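Local coordinates for protein urocanate hydratase (Paenibacillus sp. Soil724D2, PDB 7NED) that binds NAD+ and urocanate, and probably hydrates thiourocanate in the bacterial breakdown of ergothioneine, at residues S267-E272 with E283-D288. Residues are numbered along the deposited sequence; the frame is centred on the assembly and turned at random.
Sequences SGYRVE and EQLQRD
The phenol ring of Y269 reaches from its loop to the helix and lies across L285 and D288, three residues apart on helix 282-305. On the leucine side one methyl does the touching: CE1 of Y269 sits 3.7 Å from CD1 of L285, an apolar contact. L285 starts off along the helix flank, yet with CG anti to its backbone N (chi1 168°) the end of the chain swings nearer the tyrosine. D288 comes to the ring on its CE2 side, where its CB approaches CE2 of Y269 at 3.6 Å. The carboxylate is turned 63° from the ring plane, and OD2 lies near that plane at the hydroxyl end; the modelled separation there is implausibly short, making its detail doubtful. Both segments belong to the Rossmann-like domain of urocanase: the loop follows strand 250-251 of the parallel sheet and helix 274-280 intervenes before helix 282-305, with the tyrosine side chain about 9 Å from bound NAD. L274 of that intervening helix touches both Y269 and L285, while P266 packs on L285 and D288. One turn back from D288, Q284 gives its NE2 to OD1 of D288 at 2.7 Å; OD1 lies in the amide plane of Q284, while NE2 meets it from above the carboxylate, 46° out of that plane, a bond that helps fix the rotation of the acid group beside the tyrosine.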
ATOM      1  N   SER A 267      27.841 -10.318 -20.396  1.00 24.09           N
ATOM      2  CA  SER A 267      29.152 -10.460 -21.014  1.00 24.83           C
ATOM      3  C   SER A 267      28.974 -10.692 -22.506  1.00 27.70           C
ATOM      4  O   SER A 267      28.067 -11.415 -22.928  1.00 29.73           O
ATOM      5  CB  SER A 267      29.926 -11.628 -20.394  1.00 25.74           C
ATOM      6  OG  SER A 267      31.215 -11.717 -20.989  1.00 30.94           O
ATOM      7  N   GLY A 268      29.810 -10.042 -23.313  1.00 30.77           N
ATOM      8  CA  GLY A 268      29.785 -10.296 -24.733  1.00 33.31           C
ATOM      9  C   GLY A 268      28.840  -9.438 -25.536  1.00 33.76           C
ATOM     10  O   GLY A 268      28.870  -9.509 -26.772  1.00 34.42           O
ATOM     11  N   TYR A 269      28.017  -8.628 -24.885  1.00 29.67           N
ATOM     12  CA  TYR A 269      27.161  -7.656 -25.551  1.00 29.19           C
ATOM     13  C   TYR A 269      27.840  -6.299 -25.562  1.00 30.28           C
ATOM     14  O   TYR A 269      28.519  -5.928 -24.603  1.00 35.64           O
ATOM     15  CB  TYR A 269      25.823  -7.511 -24.831  1.00 25.61           C
ATOM     16  CG  TYR A 269      24.860  -8.654 -24.946  1.00 29.01           C
ATOM     17  CD1 TYR A 269      23.611  -8.474 -25.532  1.00 26.40           C
ATOM     18  CD2 TYR A 269      25.151  -9.888 -24.384  1.00 26.04           C
ATOM     19  CE1 TYR A 269      22.697  -9.507 -25.599  1.00 28.25           C
ATOM     20  CE2 TYR A 269      24.242 -10.926 -24.444  1.00 26.83           C
ATOM     21  CZ  TYR A 269      23.008 -10.729 -25.054  1.00 29.28           C
ATOM     22  OH  TYR A 269      22.098 -11.776 -25.115  1.00 28.80           O
ATOM     23  N   ARG A 270      27.654  -5.548 -26.637  1.00 33.11           N
ATOM     24  CA  ARG A 270      28.049  -4.148 -26.661  1.00 33.23           C
ATOM     25  C   ARG A 270      26.835  -3.290 -26.326  1.00 35.62           C
ATOM     26  O   ARG A 270      25.697  -3.636 -26.673  1.00 31.60           O
ATOM     27  CB  ARG A 270      28.642  -3.760 -28.021  1.00 39.63           C
ATOM     28  CG  ARG A 270      30.058  -4.287 -28.257  1.00 42.80           C
ATOM     29  CD  ARG A 270      30.831  -3.372 -29.219  1.00 50.05           C
ATOM     30  NE  ARG A 270      29.942  -2.833 -30.249  1.00 52.07           N
ATOM     31  CZ  ARG A 270      30.061  -1.627 -30.800  1.00 52.60           C
ATOM     32  NH1 ARG A 270      31.060  -0.825 -30.443  1.00 46.91           N
ATOM     33  NH2 ARG A 270      29.186  -1.233 -31.720  1.00 58.39           N
ATOM     34  N   VAL A 271      27.070  -2.188 -25.612  1.00 31.74           N
ATOM     35  CA  VAL A 271      25.939  -1.347 -25.228  1.00 36.80           C
ATOM     36  C   VAL A 271      25.170  -0.936 -26.468  1.00 38.46           C
ATOM     37  O   VAL A 271      23.940  -0.789 -26.438  1.00 34.29           O
ATOM     38  CB  VAL A 271      26.419  -0.117 -24.438  1.00 36.73           C
ATOM     39  CG1 VAL A 271      27.136  -0.555 -23.181  1.00 34.39           C
ATOM     40  CG2 VAL A 271      27.347   0.724 -25.311  1.00 43.37           C
ATOM     41  N   GLU A 272      25.828  -0.855 -27.615  1.00 36.69           N
ATOM     42  CA  GLU A 272      25.220  -0.341 -28.806  1.00 38.00           C
ATOM     43  C   GLU A 272      24.174  -1.243 -29.370  1.00 36.76           C
ATOM     44  O   GLU A 272      23.372  -0.841 -30.145  1.00 41.01           O
ATOM     45  N   GLU A 283      13.952 -12.160 -24.292  1.00 35.76           N
ATOM     46  CA  GLU A 283      14.079 -13.303 -23.394  1.00 34.66           C
ATOM     47  C   GLU A 283      15.519 -13.795 -23.327  1.00 33.33           C
ATOM     48  O   GLU A 283      16.034 -14.083 -22.244  1.00 32.07           O
ATOM     49  CB  GLU A 283      13.144 -14.427 -23.830  1.00 36.07           C
ATOM     50  N   GLN A 284      16.183 -13.921 -24.476  1.00 36.51           N
ATOM     51  CA  GLN A 284      17.574 -14.355 -24.444  1.00 34.90           C
ATOM     52  C   GLN A 284      18.454 -13.338 -23.716  1.00 31.72           C
ATOM     53  O   GLN A 284      19.349 -13.722 -22.958  1.00 28.97           O
ATOM     54  CB  GLN A 284      18.097 -14.592 -25.861  1.00 39.98           C
ATOM     55  CG  GLN A 284      19.534 -15.165 -25.882  1.00 31.50           C
ATOM     56  CD  GLN A 284      19.612 -16.501 -25.148  1.00 41.09           C
ATOM     57  OE1 GLN A 284      18.804 -17.407 -25.389  1.00 40.70           O
ATOM     58  NE2 GLN A 284      20.589 -16.633 -24.250  1.00 37.23           N
ATOM     59  N   LEU A 285      18.219 -12.040 -23.956  1.00 28.57           N
ATOM     60  CA  LEU A 285      18.957 -10.991 -23.256  1.00 26.56           C
ATOM     61  C   LEU A 285      18.841 -11.159 -21.745  1.00 26.83           C
ATOM     62  O   LEU A 285      19.850 -11.096 -21.030  1.00 23.96           O
ATOM     63  CB  LEU A 285      18.466  -9.611 -23.701  1.00 24.48           C
ATOM     64  CG  LEU A 285      18.890  -8.373 -22.906  1.00 25.15           C
ATOM     65  CD1 LEU A 285      20.393  -8.080 -23.045  1.00 24.87           C
ATOM     66  CD2 LEU A 285      18.031  -7.157 -23.321  1.00 26.40           C
ATOM     67  N   GLN A 286      17.623 -11.402 -21.232  1.00 26.63           N
ATOM     68  CA  GLN A 286      17.490 -11.609 -19.788  1.00 25.54           C
ATOM     69  C   GLN A 286      18.266 -12.823 -19.323  1.00 26.30           C
ATOM     70  O   GLN A 286      18.893 -12.787 -18.262  1.00 26.56           O
ATOM     71  CB  GLN A 286      16.043 -11.805 -19.314  1.00 27.96           C
ATOM     72  CG  GLN A 286      15.067 -10.683 -19.419  1.00 31.13           C
ATOM     73  CD  GLN A 286      13.751 -11.084 -18.721  1.00 40.66           C
ATOM     74  OE1 GLN A 286      13.591 -10.890 -17.503  1.00 39.96           O
ATOM     75  NE2 GLN A 286      12.882 -11.754 -19.454  1.00 37.56           N
ATOM     76  N   ARG A 287      18.151 -13.946 -20.042  1.00 27.70           N
ATOM     77  CA  ARG A 287      18.909 -15.133 -19.653  1.00 28.50           C
ATOM     78  C   ARG A 287      20.396 -14.823 -19.655  1.00 23.98           C
ATOM     79  O   ARG A 287      21.125 -15.259 -18.766  1.00 27.98           O
ATOM     80  CB  ARG A 287      18.624 -16.314 -20.591  1.00 29.80           C
ATOM     81  CG  ARG A 287      17.412 -17.153 -20.156  1.00 32.47           C
ATOM     82  CD  ARG A 287      17.124 -18.326 -21.099  1.00 35.93           C
ATOM     83  NE  ARG A 287      16.931 -17.851 -22.461  1.00 37.58           N
ATOM     84  CZ  ARG A 287      15.741 -17.598 -23.003  1.00 44.90           C
ATOM     85  NH1 ARG A 287      14.629 -17.787 -22.292  1.00 40.60           N
ATOM     86  NH2 ARG A 287      15.665 -17.142 -24.254  1.00 37.28           N
ATOM     87  N   ASP A 288      20.862 -14.111 -20.673  1.00 25.23           N
ATOM     88  CA  ASP A 288      22.284 -13.790 -20.740  1.00 25.77           C
ATOM     89  C   ASP A 288      22.696 -12.871 -19.595  1.00 27.49           C
ATOM     90  O   ASP A 288      23.804 -13.000 -19.055  1.00 27.21           O
ATOM     91  CB  ASP A 288      22.618 -13.153 -22.091  1.00 26.66           C
ATOM     92  CG  ASP A 288      22.537 -14.151 -23.255  1.00 32.34           C
ATOM     93  OD1 ASP A 288      22.607 -15.374 -22.983  1.00 33.16           O
ATOM     94  OD2 ASP A 288      22.420 -13.708 -24.422  1.00 30.41           O
TER